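Local coordinates for guanine nucleotide exchange protein (Legionella pneumophila, PDB 1XSZ), which probably acts as a guanine nucleotide exchange factor for ADP-ribosylation factor (Arf) GTPases, with a capping domain lying over its Sec7 active site, at residues K337-D340 with N341-L345. Sequence-based numbering, arbitrary orientation.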
loop_
_atom_site.group_PDB
_atom_site.type_symbol
_atom_site.label_atom_id
_atom_site.label_comp_id
_atom_site.label_asym_id
_atom_site.label_seq_id
_atom_site.Cartn_x
_atom_site.Cartn_y
_atom_site.Cartn_z
ATOM N N LYS A 337 11.780 10.654 -17.368
ATOM C CA LYS A 337 12.387 11.857 -17.926
ATOM C C LYS A 337 12.756 12.865 -16.842
ATOM O O LYS A 337 13.830 13.461 -16.884
ATOM C CB LYS A 337 11.455 12.498 -18.957
ATOM C CG LYS A 337 11.405 11.725 -20.268
ATOM C CD LYS A 337 10.566 12.432 -21.322
ATOM C CE LYS A 337 9.092 12.402 -20.982
ATOM N NZ LYS A 337 8.274 12.971 -22.093
ATOM N N ALA A 338 11.881 13.041 -15.856
ATOM C CA ALA A 338 12.161 13.986 -14.780
ATOM C C ALA A 338 13.391 13.543 -13.993
ATOM O O ALA A 338 14.257 14.355 -13.653
ATOM C CB ALA A 338 10.950 14.105 -13.856
ATOM N N TYR A 339 13.471 12.250 -13.707
ATOM C CA TYR A 339 14.599 11.696 -12.972
ATOM C C TYR A 339 15.887 11.850 -13.782
ATOM O O TYR A 339 16.909 12.291 -13.255
ATOM C CB TYR A 339 14.335 10.219 -12.673
ATOM C CG TYR A 339 15.498 9.474 -12.063
ATOM C CD1 TYR A 339 15.780 9.567 -10.698
ATOM C CD2 TYR A 339 16.296 8.642 -12.847
ATOM C CE1 TYR A 339 16.826 8.839 -10.131
ATOM C CE2 TYR A 339 17.341 7.914 -12.293
ATOM C CZ TYR A 339 17.600 8.013 -10.933
ATOM O OH TYR A 339 18.615 7.262 -10.392
ATOM N N ASP A 340 15.845 11.491 -15.061
ATOM C CA ASP A 340 17.036 11.610 -15.895
ATOM C C ASP A 340 17.495 13.062 -16.004
ATOM O O ASP A 340 18.699 13.333 -16.042
ATOM C CB ASP A 340 16.786 11.044 -17.297
ATOM C CG ASP A 340 16.762 9.526 -17.326
ATOM O OD1 ASP A 340 17.102 8.872 -16.315
ATOM O OD2 ASP A 340 16.409 8.975 -18.393
ATOM N N ASN A 341 16.547 13.991 -16.062
ATOM C CA ASN A 341 16.892 15.404 -16.150
ATOM C C ASN A 341 17.594 15.848 -14.876
ATOM O O ASN A 341 18.566 16.606 -14.928
ATOM C CB ASN A 341 15.646 16.254 -16.402
ATOM C CG ASN A 341 15.107 16.076 -17.805
ATOM O OD1 ASN A 341 15.831 15.656 -18.709
ATOM N ND2 ASN A 341 13.837 16.408 -18.001
ATOM N N GLN A 342 17.117 15.381 -13.727
ATOM C CA GLN A 342 17.762 15.749 -12.474
ATOM C C GLN A 342 19.171 15.151 -12.414
ATOM O O GLN A 342 20.099 15.797 -11.928
ATOM C CB GLN A 342 16.932 15.282 -11.274
ATOM C CG GLN A 342 15.612 16.028 -11.087
ATOM C CD GLN A 342 15.789 17.535 -11.024
ATOM O OE1 GLN A 342 16.736 18.038 -10.417
ATOM N NE2 GLN A 342 14.869 18.263 -11.647
ATOM N N LYS A 343 19.345 13.925 -12.903
ATOM C CA LYS A 343 20.673 13.310 -12.903
ATOM C C LYS A 343 21.609 14.096 -13.819
ATOM O O LYS A 343 22.796 14.255 -13.521
ATOM C CB LYS A 343 20.607 11.848 -13.368
ATOM C CG LYS A 343 20.105 10.873 -12.314
ATOM C CD LYS A 343 21.058 10.797 -11.118
ATOM C CE LYS A 343 20.695 9.634 -10.206
ATOM N NZ LYS A 343 21.548 9.603 -8.978
ATOM N N LYS A 344 21.079 14.578 -14.940
ATOM C CA LYS A 344 21.885 15.355 -15.873
ATOM C C LYS A 344 22.328 16.654 -15.209
ATOM O O LYS A 344 23.468 17.086 -15.379
ATOM C CB LYS A 344 21.092 15.662 -17.146
ATOM C CG LYS A 344 20.918 14.473 -18.076
ATOM C CD LYS A 344 20.205 14.879 -19.354
ATOM C CE LYS A 344 20.101 13.717 -20.327
ATOM N NZ LYS A 344 19.442 14.122 -21.599
ATOM N N LEU A 345 21.426 17.268 -14.451
ATOM C CA LEU A 345 21.740 18.515 -13.756
ATOM C C LEU A 345 22.898 18.275 -12.795
ATOM O O LEU A 345 23.854 19.050 -12.747
ATOM C CB LEU A 345 20.524 19.014 -12.969
ATOM C CG LEU A 345 20.753 20.245 -12.086
ATOM C CD1 LEU A 345 21.197 21.412 -12.952
ATOM C CD2 LEU A 345 19.478 20.592 -11.333
HETATM O O HOH W 1 13.069 17.140 -13.328
HETATM O O HOH W 2 19.186 7.667 -7.892
#
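Asn341 gives its backbone N-H to Lys337 O, one turn back, with N and O 2.9 Å apart. Its side chain turns back over the same carbonyl, CG coming within 3.1 Å of Lys337 O, but the amide nitrogen is poorly angled for a second bond there. At Gln342 the backbone N bonds to Ala338 O at 3.0 Å, and that oxygen has a further donor: a water that donates a hydrogen bond to it and accepts one from Gln342 NE2, 2.7 Å away. The side chain, bent at its second torsion (chi2 -54°), curls back over the turn to close this bridge, which links the amide to the carbonyl one turn earlier. Ala338 and Gln342 both face helix 306-315, Ala338 against Ile307 and Ala311, Gln342 against Lys312 and Ala315.

Lys343 makes the main side-chain contact. While its N bonds to Tyr339 O, the chain bends at chi2 (-64°) and then runs extended across the Tyr339 ring. CG lies over one face, offset toward the rim, in a CH-pi contact 4.2 Å from the centroid; farther out, CE reaches 3.2 Å from Tyr339 OH. NZ hydrogen-bonds to Ala315 O, and a water at the ring edge, 2.6 Å from Tyr339 OH, adds a weak link to the ammonium. Phe324 meets the same ring edge-to-face. Lys344 N takes Asp340 O in the same way, and Leu345 N continues the pattern on Asn341 O.

The i to i+4 backbone bonds mark a regular alpha-helix, whose spacing brings Tyr339 and Lys343 onto the same side, here the long C-terminal helix 332-351 packed on helix 306-315 in the RalF Sec7-capping domain.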